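Local coordinates for protein 2-(3-amino-3-carboxypropyl)histidine synthase (Pyrococcus horikoshii, PDB 3LZD) that catalyses the first step of diphthamide biosynthesis, using a [4Fe-4S] cluster to transfer the 3-amino-3-carboxypropyl group of S-adenosyl-L-methionine to a histidine of elongation factor 2, at residues Leu224-Arg229 / Tyr354-Ile359; Ser191-Val196 / Gly362-Asp367; Ile214-Phe219 / Asp236-Ala241; Phe267-Ser272 / Arg285-Leu290; Glu316-Val321 / Gly332-Pro337. All blocks are in the same frame, centred on the assembly; numbering follows the deposited sequence.

Contact 1 (Leu224-Arg229 / Tyr354-Ile359)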
# COMPACT_ATOMS: atom_id res chain seq x y z
N LEU A 224 -4.22 4.25 28.16
CA LEU A 224 -5.14 3.99 29.27
C LEU A 224 -5.29 5.22 30.15
O LEU A 224 -6.41 5.64 30.46
CB LEU A 224 -4.62 2.83 30.12
CG LEU A 224 -4.98 1.39 29.77
CD1 LEU A 224 -4.14 0.44 30.61
CD2 LEU A 224 -6.45 1.14 30.03
N ALA A 225 -4.17 5.79 30.56
CA ALA A 225 -4.16 6.96 31.43
C ALA A 225 -4.87 8.16 30.81
O ALA A 225 -5.61 8.87 31.50
CB ALA A 225 -2.71 7.35 31.76
N VAL A 226 -4.65 8.41 29.52
CA VAL A 226 -5.29 9.54 28.88
C VAL A 226 -6.76 9.28 28.57
O VAL A 226 -7.58 10.19 28.60
CB VAL A 226 -4.57 9.94 27.58
CG1 VAL A 226 -5.21 11.20 27.00
CG2 VAL A 226 -3.09 10.15 27.84
N ALA A 227 -7.10 8.02 28.31
CA ALA A 227 -8.47 7.66 27.96
C ALA A 227 -9.42 7.59 29.15
O ALA A 227 -10.58 7.98 29.06
CB ALA A 227 -8.48 6.32 27.23
N THR A 228 -8.91 7.08 30.27
CA THR A 228 -9.73 6.93 31.47
C THR A 228 -9.50 8.05 32.48
O THR A 228 -10.27 8.20 33.42
CB THR A 228 -9.40 5.62 32.16
OG1 THR A 228 -8.14 5.74 32.84
CG2 THR A 228 -9.31 4.50 31.14
N ARG A 229 -8.43 8.82 32.28
CA ARG A 229 -8.08 9.90 33.19
C ARG A 229 -7.96 9.35 34.61
O ARG A 229 -8.14 10.08 35.58
CB ARG A 229 -9.12 11.03 33.14
N TYR A 354 -8.20 17.66 26.75
CA TYR A 354 -7.66 16.66 25.82
C TYR A 354 -8.40 15.34 25.93
O TYR A 354 -8.83 14.94 27.00
CB TYR A 354 -6.17 16.41 26.09
CG TYR A 354 -5.52 15.61 24.99
CD1 TYR A 354 -5.67 14.22 24.93
CD2 TYR A 354 -4.86 16.25 23.94
CE1 TYR A 354 -5.19 13.50 23.85
CE2 TYR A 354 -4.37 15.54 22.87
CZ TYR A 354 -4.54 14.17 22.82
OH TYR A 354 -4.08 13.47 21.73
N GLU A 355 -8.53 14.66 24.80
CA GLU A 355 -9.23 13.38 24.78
C GLU A 355 -8.60 12.44 23.73
O GLU A 355 -8.35 12.85 22.60
CB GLU A 355 -10.70 13.63 24.48
CG GLU A 355 -11.57 12.39 24.38
CD GLU A 355 -13.04 12.75 24.24
OE1 GLU A 355 -13.85 11.85 23.96
OE2 GLU A 355 -13.37 13.94 24.42
N PHE A 356 -8.36 11.19 24.13
CA PHE A 356 -7.75 10.20 23.27
C PHE A 356 -8.65 9.77 22.11
O PHE A 356 -9.81 9.42 22.30
CB PHE A 356 -7.37 8.97 24.09
CG PHE A 356 -6.22 8.19 23.52
CD1 PHE A 356 -4.91 8.58 23.76
CD2 PHE A 356 -6.45 7.08 22.72
CE1 PHE A 356 -3.83 7.89 23.22
CE2 PHE A 356 -5.37 6.37 22.16
CZ PHE A 356 -4.06 6.77 22.42
N ASP A 357 -8.11 9.79 20.90
CA ASP A 357 -8.87 9.40 19.73
C ASP A 357 -9.01 7.87 19.72
O ASP A 357 -8.07 7.15 19.40
CB ASP A 357 -8.15 9.85 18.46
CG ASP A 357 -8.95 9.57 17.21
OD1 ASP A 357 -8.36 9.17 16.18
OD2 ASP A 357 -10.19 9.76 17.25
N GLU A 358 -10.18 7.37 20.09
CA GLU A 358 -10.41 5.93 20.11
C GLU A 358 -11.29 5.50 18.95
O GLU A 358 -12.10 6.28 18.46
CB GLU A 358 -11.10 5.52 21.41
CG GLU A 358 -10.18 5.23 22.58
CD GLU A 358 -10.94 4.85 23.84
OE1 GLU A 358 -11.40 5.76 24.56
OE2 GLU A 358 -11.10 3.63 24.11
N ILE A 359 -11.11 4.27 18.51
CA ILE A 359 -11.95 3.72 17.45
C ILE A 359 -12.86 2.77 18.23
O ILE A 359 -12.43 1.69 18.65
CB ILE A 359 -11.13 2.94 16.41
CG1 ILE A 359 -10.24 3.92 15.63
CG2 ILE A 359 -12.06 2.19 15.47
CD1 ILE A 359 -9.34 3.25 14.58
O HOH W 1 -9.53 10.59 26.51
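Val-226, near the C-terminal end of helix 219-228, meets two aromatic rings of the extended segment 354-359. Its CG1 stands anti to the backbone N (chi1 -175°), which carries this methyl out to Tyr-354, where it lies 3.7 Å from CD1 and only slightly farther from CE1. Below that methyl, Val-226 CB rests 4.1 Å from Phe-356 CD1, so one branched side chain touches both rings, each obliquely. Phe-356 also packs through its stem: Ala-227 CB and Phe-356 CB are 4.3 Å apart, at the point where the two backbones come closest. The Phe-356 side chain also touches Leu-328 of helix 325-328.

The remaining contact of Ala-227 is with a polar partner, its CB lying 4.0 Å from Glu-358 OE1. That carboxylate is held elsewhere, by a salt bridge to Lys-205 and a hydrogen bond from the backbone N of Tyr-201. No direct hydrogen bond joins the segments. A water does the work instead, donating to Val-226 O over 2.9 Å and accepting from Phe-356 N over 2.7 Å. It thereby ties a carbonyl of the last helical turn to an amide of the neighbouring extended chain.

The arrangement is a helix end packed against an irregular extended segment at the rim of the iron-sulfur site. The segment runs on to Ile-359, which touches the cluster, and the Phe-356 side chain lies about 6 Å from that of the cluster ligand Cys-199.

Contact 2 (Ser191-Val196 / Gly362-Asp367)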
# COMPACT_ATOMS: atom_id res chain seq x y z
N SER A 191 -11.59 -8.58 21.50
CA SER A 191 -11.82 -10.03 21.41
C SER A 191 -12.11 -10.74 22.74
O SER A 191 -12.85 -11.73 22.77
CB SER A 191 -10.61 -10.71 20.75
OG SER A 191 -10.25 -10.06 19.53
N TRP A 192 -11.51 -10.25 23.82
CA TRP A 192 -11.69 -10.88 25.13
C TRP A 192 -11.79 -9.82 26.23
O TRP A 192 -11.19 -8.76 26.12
CB TRP A 192 -10.49 -11.76 25.48
CG TRP A 192 -10.07 -12.77 24.49
CD1 TRP A 192 -10.60 -14.02 24.29
CD2 TRP A 192 -8.98 -12.65 23.57
NE1 TRP A 192 -9.89 -14.68 23.31
CE2 TRP A 192 -8.89 -13.86 22.86
CE3 TRP A 192 -8.05 -11.63 23.30
CZ2 TRP A 192 -7.92 -14.09 21.88
CZ3 TRP A 192 -7.08 -11.86 22.33
CH2 TRP A 192 -7.02 -13.08 21.64
N PRO A 193 -12.52 -10.11 27.32
CA PRO A 193 -12.63 -9.14 28.42
C PRO A 193 -11.20 -8.83 28.94
O PRO A 193 -10.36 -9.74 29.03
CB PRO A 193 -13.47 -9.88 29.46
CG PRO A 193 -14.29 -10.86 28.62
CD PRO A 193 -13.28 -11.34 27.62
N GLY A 194 -10.92 -7.57 29.24
CA GLY A 194 -9.61 -7.20 29.75
C GLY A 194 -8.55 -6.83 28.71
O GLY A 194 -7.48 -6.32 29.08
N GLN A 195 -8.83 -7.08 27.43
CA GLN A 195 -7.88 -6.75 26.38
C GLN A 195 -7.95 -5.30 25.88
O GLN A 195 -9.03 -4.78 25.58
CB GLN A 195 -8.09 -7.68 25.18
CG GLN A 195 -7.24 -7.34 23.95
CD GLN A 195 -7.85 -7.87 22.65
OE1 GLN A 195 -8.97 -8.40 22.64
NE2 GLN A 195 -7.12 -7.73 21.55
N VAL A 196 -6.81 -4.64 25.80
CA VAL A 196 -6.82 -3.28 25.27
C VAL A 196 -6.07 -3.32 23.94
O VAL A 196 -5.26 -4.22 23.69
CB VAL A 196 -6.10 -2.27 26.20
CG1 VAL A 196 -6.73 -2.27 27.59
CG2 VAL A 196 -4.61 -2.61 26.29
N GLY A 362 -19.37 -1.59 18.74
CA GLY A 362 -20.64 -1.70 19.43
C GLY A 362 -20.64 -2.84 20.45
O GLY A 362 -19.59 -3.39 20.75
N PRO A 363 -21.80 -3.20 21.01
CA PRO A 363 -21.87 -4.29 21.99
C PRO A 363 -21.38 -5.58 21.36
O PRO A 363 -21.61 -5.83 20.19
CB PRO A 363 -23.36 -4.35 22.33
CG PRO A 363 -23.79 -2.89 22.18
CD PRO A 363 -23.09 -2.48 20.89
N ARG A 364 -20.67 -6.41 22.13
CA ARG A 364 -20.15 -7.69 21.64
C ARG A 364 -20.92 -8.77 22.39
O ARG A 364 -20.81 -8.86 23.62
CB ARG A 364 -18.64 -7.82 21.92
CG ARG A 364 -18.00 -9.05 21.30
CD ARG A 364 -16.49 -9.21 21.66
NE ARG A 364 -16.27 -9.64 23.04
CZ ARG A 364 -15.74 -8.87 23.99
NH1 ARG A 364 -15.38 -7.63 23.72
NH2 ARG A 364 -15.57 -9.35 25.22
N GLU A 365 -21.67 -9.58 21.66
CA GLU A 365 -22.48 -10.64 22.27
C GLU A 365 -21.67 -11.78 22.88
O GLU A 365 -22.10 -12.37 23.87
CB GLU A 365 -23.47 -11.21 21.24
N SER A 366 -20.52 -12.10 22.30
CA SER A 366 -19.70 -13.18 22.83
C SER A 366 -18.21 -12.87 22.80
O SER A 366 -17.79 -11.82 22.31
CB SER A 366 -19.96 -14.49 22.08
OG SER A 366 -19.79 -14.30 20.69
N ASP A 367 -17.41 -13.79 23.34
CA ASP A 367 -15.97 -13.62 23.40
C ASP A 367 -15.30 -14.65 22.52
O ASP A 367 -15.77 -15.78 22.40
CB ASP A 367 -15.44 -13.79 24.83
CG ASP A 367 -16.17 -12.94 25.84
OD1 ASP A 367 -16.61 -11.82 25.49
OD2 ASP A 367 -16.29 -13.38 27.00
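Arg-364 reaches toward Ser-191 and Pro-193 with CG anti to its backbone N (chi1 -173°), then bends at chi3 (73°), laying the guanidinium beside the other segment. Asp-367 turns its CG the other way, beside its own backbone N (chi1 -52°), which brings the carboxylate back to the arginine and up to the proline ring. The two form a salt bridge within their own segment: Arg-364 NH2 donates nearly straight to Asp-367 OD1 over 2.7 Å. The acceptor lies in the guanidinium plane, whereas the nitrogen stands above the carboxylate plane.

Across the contact, Ser-191 O sits over one guanidinium face, offset toward its rim and 4.0 Å from Arg-364 NE, without a hydrogen bond. Pro-193 crosses both charged side chains at about a right angle, its CG 3.6 Å from Asp-367 OD2 and its CD 3.9 Å from Arg-364 NH2. This proline belongs to a type II beta turn from Trp-192 to Gln-195, with Gly-194 taking the positive phi. The contact joins the loop between strands 180-182 and 210-214 to the late loop before strand 373-375, the Ser-191 side chain lying about 9 Å from the iron-sulfur cluster. Gln-195 OE1 folds back to accept from Ser-191 N over 2.9 Å.

Arg-185 adds a second salt bridge to Asp-367 OD1, while Arg-364 donates to the carbonyls of Arg-185 and Asp-187.

Contact 3 (Ile214-Phe219 / Asp236-Ala241)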
# COMPACT_ATOMS: atom_id res chain seq x y z
N ILE A 214 -0.80 -4.93 32.59
CA ILE A 214 0.22 -5.98 32.55
C ILE A 214 0.78 -6.07 31.14
O ILE A 214 0.07 -6.45 30.21
CB ILE A 214 -0.35 -7.36 32.92
CG1 ILE A 214 -0.99 -7.31 34.30
CG2 ILE A 214 0.78 -8.41 32.87
CD1 ILE A 214 -1.63 -8.62 34.73
N GLY A 215 2.05 -5.70 30.97
CA GLY A 215 2.67 -5.76 29.66
C GLY A 215 3.91 -4.90 29.54
O GLY A 215 4.31 -4.22 30.48
N SER A 216 4.54 -4.95 28.38
CA SER A 216 5.74 -4.16 28.11
C SER A 216 5.35 -2.95 27.27
O SER A 216 4.23 -2.86 26.76
CB SER A 216 6.76 -5.01 27.34
OG SER A 216 7.09 -6.18 28.08
N GLY A 217 6.27 -2.01 27.12
CA GLY A 217 5.96 -0.87 26.28
C GLY A 217 5.15 0.21 26.95
O GLY A 217 4.41 -0.04 27.92
N ILE A 218 5.26 1.42 26.40
CA ILE A 218 4.58 2.56 26.97
C ILE A 218 3.33 3.03 26.24
O ILE A 218 2.51 3.74 26.82
CB ILE A 218 5.55 3.77 27.09
CG1 ILE A 218 4.83 5.00 27.66
CG2 ILE A 218 6.12 4.10 25.72
CD1 ILE A 218 4.10 4.76 28.99
N PHE A 219 3.16 2.66 24.98
CA PHE A 219 1.99 3.15 24.28
C PHE A 219 0.67 2.81 24.95
O PHE A 219 -0.13 3.70 25.24
CB PHE A 219 1.93 2.70 22.82
CG PHE A 219 0.97 3.55 21.99
CD1 PHE A 219 1.35 4.82 21.56
CD2 PHE A 219 -0.33 3.11 21.74
CE1 PHE A 219 0.43 5.66 20.90
CE2 PHE A 219 -1.25 3.94 21.07
CZ PHE A 219 -0.87 5.21 20.65
N ASP A 236 5.68 -4.80 33.79
CA ASP A 236 6.26 -5.62 32.73
C ASP A 236 6.46 -7.03 33.30
O ASP A 236 7.17 -7.22 34.28
CB ASP A 236 7.60 -5.00 32.30
CG ASP A 236 8.29 -5.77 31.18
OD1 ASP A 236 8.77 -5.11 30.23
OD2 ASP A 236 8.39 -7.02 31.24
N PRO A 237 5.82 -8.04 32.69
CA PRO A 237 5.94 -9.42 33.16
C PRO A 237 7.31 -10.06 33.00
O PRO A 237 7.63 -11.03 33.68
CB PRO A 237 4.85 -10.15 32.38
CG PRO A 237 4.87 -9.42 31.05
CD PRO A 237 4.96 -7.96 31.49
N TYR A 238 8.13 -9.52 32.11
CA TYR A 238 9.46 -10.07 31.90
C TYR A 238 10.51 -9.49 32.84
O TYR A 238 11.27 -10.23 33.45
CB TYR A 238 9.91 -9.83 30.45
CG TYR A 238 9.05 -10.51 29.41
CD1 TYR A 238 7.93 -9.86 28.87
CD2 TYR A 238 9.36 -11.78 28.96
CE1 TYR A 238 7.16 -10.48 27.89
CE2 TYR A 238 8.60 -12.41 27.98
CZ TYR A 238 7.50 -11.75 27.46
OH TYR A 238 6.73 -12.38 26.51
N THR A 239 10.56 -8.17 32.95
CA THR A 239 11.54 -7.50 33.81
C THR A 239 11.04 -7.28 35.24
O THR A 239 11.84 -7.03 36.14
CB THR A 239 11.89 -6.13 33.25
OG1 THR A 239 10.70 -5.35 33.15
CG2 THR A 239 12.52 -6.26 31.87
N LYS A 240 9.73 -7.37 35.43
CA LYS A 240 9.10 -7.16 36.72
C LYS A 240 9.21 -5.69 37.11
O LYS A 240 8.96 -5.32 38.25
CB LYS A 240 9.77 -8.02 37.80
CG LYS A 240 9.61 -9.52 37.58
CD LYS A 240 10.42 -10.32 38.59
CE LYS A 240 10.35 -11.81 38.29
NZ LYS A 240 11.31 -12.61 39.10
N ALA A 241 9.60 -4.85 36.16
CA ALA A 241 9.71 -3.42 36.44
C ALA A 241 8.33 -2.80 36.45
O ALA A 241 7.44 -3.25 35.71
CB ALA A 241 10.57 -2.75 35.39
O HOH W 2 8.39 -2.28 29.51
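Ser-216 and Asp-236 make the direct polar contact between these two loops: Ser-216 OG donates to Asp-236 OD1 over 2.9 Å, a weak bond. A water supplements it, giving a hydrogen to the same OD1 and accepting one from Gly-217 N, 3.2 Å away.

The other carboxylate oxygen serves its own segment. With CG anti to the backbone N (chi1 -179°), Asp-236 OD2 accepts from Tyr-238 N over 2.7 Å, forming an Asx turn, and from Thr-239 N over 3.0 Å. The first amide arrives nearly end-on to the C-O bond and the second from above the carboxylate plane. Backbone bonds from Lys-240 N to Asp-236 O and from Asp-236 N to Ala-241 O close the connection between antiparallel strands 231-235 and 242-244.

A CA-H...O contact brings Asp-236 CA within 3.3 Å of Gly-215 O. The apolar share falls to Pro-237, whose CD packs 3.7 Å from Gly-215 CA as the chain leaves strand 210-214. The Gly-215 backbone angles would press a CB against the Ile-214 carbonyl.

An alanine at Asp-236 is likely to leave the amides of Tyr-238 and Thr-239 without their shared acceptor, free the turn to shift, and deprive Ser-216 of its partner. One carboxylate thus divides its labour: OD2 shapes the strand-connecting turn, while OD1 links it, more loosely and partly through water, to the neighbouring loop.

Contact 4 (Phe267-Ser272 / Arg285-Leu290)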
# COMPACT_ATOMS: atom_id res chain seq x y z
N PHE A 267 -5.71 22.18 5.07
CA PHE A 267 -5.64 20.92 5.80
C PHE A 267 -5.95 19.71 4.96
O PHE A 267 -6.84 19.72 4.11
CB PHE A 267 -6.62 20.92 6.98
CG PHE A 267 -6.14 21.69 8.18
CD1 PHE A 267 -6.20 23.08 8.20
CD2 PHE A 267 -5.67 21.02 9.30
CE1 PHE A 267 -5.80 23.80 9.32
CE2 PHE A 267 -5.26 21.73 10.44
CZ PHE A 267 -5.33 23.12 10.45
N GLY A 268 -5.19 18.65 5.21
CA GLY A 268 -5.44 17.40 4.53
C GLY A 268 -6.09 16.55 5.61
O GLY A 268 -5.58 16.49 6.73
N VAL A 269 -7.22 15.94 5.30
CA VAL A 269 -7.92 15.09 6.27
C VAL A 269 -7.88 13.69 5.68
O VAL A 269 -8.54 13.39 4.68
CB VAL A 269 -9.37 15.56 6.46
CG1 VAL A 269 -10.10 14.64 7.42
CG2 VAL A 269 -9.36 16.99 7.01
N ILE A 270 -7.11 12.83 6.34
CA ILE A 270 -6.86 11.48 5.86
C ILE A 270 -7.67 10.31 6.39
O ILE A 270 -7.96 10.23 7.58
CB ILE A 270 -5.35 11.14 6.09
CG1 ILE A 270 -4.48 12.22 5.44
CG2 ILE A 270 -5.01 9.77 5.51
CD1 ILE A 270 -3.08 12.31 6.03
N VAL A 271 -8.01 9.41 5.48
CA VAL A 271 -8.70 8.18 5.86
C VAL A 271 -7.91 7.02 5.24
O VAL A 271 -7.16 7.21 4.28
CB VAL A 271 -10.15 8.09 5.34
CG1 VAL A 271 -11.03 9.09 6.08
CG2 VAL A 271 -10.18 8.30 3.85
N SER A 272 -8.08 5.84 5.81
CA SER A 272 -7.41 4.65 5.31
C SER A 272 -8.48 3.66 4.87
O SER A 272 -9.47 3.47 5.56
CB SER A 272 -6.56 4.01 6.40
OG SER A 272 -6.15 2.71 6.00
N ARG A 285 -16.93 14.87 8.36
CA ARG A 285 -17.39 15.79 9.40
C ARG A 285 -16.27 16.79 9.70
O ARG A 285 -16.52 17.99 9.80
CB ARG A 285 -17.75 15.00 10.66
CG ARG A 285 -18.94 15.54 11.44
CD ARG A 285 -18.51 16.21 12.73
NE ARG A 285 -17.67 15.33 13.55
CZ ARG A 285 -17.13 15.69 14.70
NH1 ARG A 285 -17.33 16.90 15.19
NH2 ARG A 285 -16.35 14.84 15.36
N ILE A 286 -15.05 16.29 9.83
CA ILE A 286 -13.89 17.14 10.12
C ILE A 286 -13.59 18.10 8.96
O ILE A 286 -13.15 19.22 9.18
CB ILE A 286 -12.63 16.29 10.42
CG1 ILE A 286 -12.83 15.52 11.72
CG2 ILE A 286 -11.38 17.18 10.50
CD1 ILE A 286 -13.23 16.38 12.89
N VAL A 287 -13.83 17.66 7.74
CA VAL A 287 -13.59 18.52 6.59
C VAL A 287 -14.60 19.66 6.65
O VAL A 287 -14.26 20.82 6.44
CB VAL A 287 -13.77 17.74 5.26
CG1 VAL A 287 -13.81 18.71 4.07
CG2 VAL A 287 -12.62 16.76 5.09
N LYS A 288 -15.84 19.32 6.98
CA LYS A 288 -16.90 20.32 7.07
C LYS A 288 -16.62 21.30 8.20
O LYS A 288 -16.77 22.51 8.04
CB LYS A 288 -18.26 19.64 7.28
N LEU A 289 -16.18 20.78 9.34
CA LEU A 289 -15.89 21.63 10.48
C LEU A 289 -14.77 22.62 10.21
O LEU A 289 -14.87 23.80 10.57
CB LEU A 289 -15.53 20.79 11.71
CG LEU A 289 -15.42 21.60 13.00
CD1 LEU A 289 -16.82 22.08 13.42
CD2 LEU A 289 -14.79 20.74 14.10
N LEU A 290 -13.69 22.17 9.59
CA LEU A 290 -12.58 23.07 9.29
C LEU A 290 -13.03 24.19 8.35
O LEU A 290 -12.69 25.36 8.55
CB LEU A 290 -11.41 22.31 8.67
CG LEU A 290 -10.54 21.48 9.62
CD1 LEU A 290 -9.63 20.57 8.82
CD2 LEU A 290 -9.73 22.39 10.52
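Leu-290 spreads its two methyls over Phe-267. CD2 stands 4.2 Å from the ring centroid and only 5° off the normal, a CH-pi contact squarely over one face, while CD1 drops to the stem, 3.5 Å from Phe-267 CB. The same CD1 continues to Val-269, lying 4.0 Å from its CG2.

Val-269 is the hub on the strand. Its CB meets Val-287 CG2 at 3.7 Å, and its CG2 also touches Ile-286 CG2 at 4.0 Å. Because Val-269 CG1 is anti to the backbone N (chi1 178°) and CG2 anti to the carbonyl carbon, both methyls diverge toward the helix and straddle Val-287 CG2. An alanine in place of Val-269 would probably keep the CB contact with Val-287 but open a gap beside Ile-286 CG2 and Leu-290 CD1.

Strand 266-272 and helix 280-292 are the first two elements of a beta-alpha-beta unit completed by strand 296-302. The helix segment runs back almost antiparallel to the strand, at 169°, with the axes 9.1 Å apart, so residues two apart on the strand face successive turns of the helix.

Farther out, Leu-290 also rests on Ala-297 of the returning strand, and Ala-283 of the same helix packs on Val-269. Phe-267 touches Ala-317 and Val-319 on the next strand. Its backbone pairs with Glu-296 and Arg-298, while Gly-268 pairs with Ala-317 and Val-319, fixing strand 266-272 between its two parallel neighbours.

Contact 5 (Glu316-Val321 / Gly332-Pro337)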
# COMPACT_ATOMS: atom_id res chain seq x y z
N GLU A 316 -0.71 22.32 4.67
CA GLU A 316 0.21 22.77 5.72
C GLU A 316 0.14 21.92 6.97
O GLU A 316 1.10 21.85 7.73
CB GLU A 316 -0.10 24.22 6.10
CG GLU A 316 -0.05 25.22 4.96
CD GLU A 316 -0.67 26.56 5.36
OE1 GLU A 316 -1.86 26.80 5.05
OE2 GLU A 316 0.04 27.37 5.99
N ALA A 317 -1.02 21.32 7.20
CA ALA A 317 -1.21 20.45 8.37
C ALA A 317 -2.09 19.27 7.98
O ALA A 317 -2.85 19.34 7.02
CB ALA A 317 -1.85 21.22 9.51
N TYR A 318 -2.01 18.19 8.74
CA TYR A 318 -2.82 17.03 8.43
C TYR A 318 -3.62 16.56 9.62
O TYR A 318 -3.27 16.83 10.77
CB TYR A 318 -1.93 15.90 7.91
CG TYR A 318 -1.39 16.14 6.52
CD1 TYR A 318 -0.12 16.67 6.32
CD2 TYR A 318 -2.18 15.88 5.41
CE1 TYR A 318 0.35 16.93 5.02
CE2 TYR A 318 -1.73 16.13 4.13
CZ TYR A 318 -0.47 16.65 3.94
OH TYR A 318 -0.07 16.91 2.65
N VAL A 319 -4.72 15.88 9.33
CA VAL A 319 -5.57 15.30 10.36
C VAL A 319 -5.75 13.86 9.92
O VAL A 319 -6.28 13.59 8.84
CB VAL A 319 -6.96 15.95 10.44
CG1 VAL A 319 -7.77 15.28 11.55
CG2 VAL A 319 -6.84 17.44 10.71
N VAL A 320 -5.30 12.94 10.76
CA VAL A 320 -5.43 11.53 10.45
C VAL A 320 -6.67 11.03 11.14
O VAL A 320 -6.78 11.08 12.37
CB VAL A 320 -4.20 10.72 10.93
CG1 VAL A 320 -4.43 9.24 10.68
CG2 VAL A 320 -2.97 11.17 10.19
N VAL A 321 -7.62 10.56 10.34
CA VAL A 321 -8.86 10.02 10.86
C VAL A 321 -8.90 8.55 10.51
O VAL A 321 -9.68 8.11 9.67
CB VAL A 321 -10.07 10.72 10.24
CG1 VAL A 321 -11.37 10.15 10.85
CG2 VAL A 321 -9.98 12.21 10.51
N GLY A 332 9.01 10.70 13.92
CA GLY A 332 9.59 11.86 13.25
C GLY A 332 9.43 11.82 11.75
O GLY A 332 10.08 12.57 11.03
N ALA A 333 8.58 10.93 11.26
CA ALA A 333 8.38 10.82 9.82
C ALA A 333 7.57 11.98 9.25
O ALA A 333 7.71 12.33 8.07
CB ALA A 333 7.70 9.49 9.48
N TRP A 334 6.72 12.58 10.08
CA TRP A 334 5.87 13.69 9.64
C TRP A 334 6.59 15.03 9.75
O TRP A 334 6.90 15.49 10.85
CB TRP A 334 4.59 13.72 10.47
CG TRP A 334 3.71 12.55 10.19
CD1 TRP A 334 3.89 11.27 10.62
CD2 TRP A 334 2.58 12.53 9.32
NE1 TRP A 334 2.94 10.44 10.06
CE2 TRP A 334 2.12 11.19 9.26
CE3 TRP A 334 1.91 13.51 8.58
CZ2 TRP A 334 1.03 10.81 8.48
CZ3 TRP A 334 0.82 13.13 7.81
CH2 TRP A 334 0.39 11.79 7.77
N ARG A 335 6.84 15.65 8.60
CA ARG A 335 7.54 16.93 8.55
C ARG A 335 6.61 18.12 8.75
O ARG A 335 7.08 19.25 8.91
CB ARG A 335 8.29 17.05 7.21
CG ARG A 335 9.20 15.87 6.88
CD ARG A 335 10.25 15.63 7.95
NE ARG A 335 11.12 16.79 8.13
CZ ARG A 335 12.07 16.89 9.05
NH1 ARG A 335 12.29 15.90 9.90
NH2 ARG A 335 12.80 18.00 9.13
N LYS A 336 5.31 17.88 8.73
CA LYS A 336 4.31 18.92 8.95
C LYS A 336 3.48 18.46 10.13
O LYS A 336 3.41 17.26 10.41
CB LYS A 336 3.42 19.08 7.71
CG LYS A 336 4.15 19.63 6.50
CD LYS A 336 3.28 19.50 5.27
CE LYS A 336 4.03 19.85 4.00
NZ LYS A 336 3.30 19.35 2.79
N PRO A 337 2.84 19.39 10.86
CA PRO A 337 2.02 18.96 12.00
C PRO A 337 0.91 18.00 11.57
O PRO A 337 0.22 18.23 10.57
CB PRO A 337 1.49 20.27 12.55
CG PRO A 337 1.42 21.15 11.35
CD PRO A 337 2.70 20.83 10.62
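Tyr-318 leaves its strand toward Trp-334, and its CB already lies 3.9 Å from Trp-334 CZ3. CG stands beside the backbone N (chi1 -72°), which sets the phenol face beside the indole; CG and CD1 both remain near the same CZ3. The rings form an offset edge-to-face pair, the edge of Trp-334 directed at the face of Tyr-318, with planes at 65° and centroids of the tyrosine and six-membered indole rings 5.9 Å apart. Farther along, CE1 meets Lys-336 CD at 3.9 Å, this methylene lying at the ring edge near its plane. At the tip, OH comes only within 4.2 Å of Lys-336 NZ, too far for a bond; that ammonium instead donates to Phe-315 O.

The backbone beneath the ring is fixed as well: Tyr-318 N donates to Pro-337 O over 2.9 Å, at an N-H...O angle of 161° and almost in line with the C=O bond. The same oxygen receives a CA-H...O contact from Ala-317. Pro-337 itself packs by its CG against Ala-317 CB at 3.8 Å, and the indole reaches on through CH2 to Val-320 CG2 at 4.2 Å.

In the parallel sheet, strand 317-320 runs between 266-272 and 338-339, and the Tyr-318 to Pro-337 bond begins the pairing with the latter. Helix 307-310 supplies Leu-310 to both Tyr-318 and Trp-334, and Ile-270 of strand 266-272 touches both side chains too. Ala-317 and Pro-337, by contrast, pack on Ala-261 of helix 248-261.

In the fold
Contact 2 spans the longest loop of chain, and contact 1 is nested within it; contact 3 crosses contact 1, while contacts 4 and 5 follow one another inside contact 1. Contacts 4 and 5, with centres 12 Å apart, share one parallel sheet, where Ile-270 is probably hydrogen-bonded to both Val-319 and Val-321. Contact 3 belongs to a separate mixed sheet, its centre 36 Å from that of contact 4. Contact 1 lies between them, about 20 Å from contacts 3 and 5 centre to centre, and touches contact 3 through Phe-356 and Phe-219, and contact 2 through Leu-224 and Val-196. Segment 354-359 carries the late chain past the cluster, which Ile-359 touches.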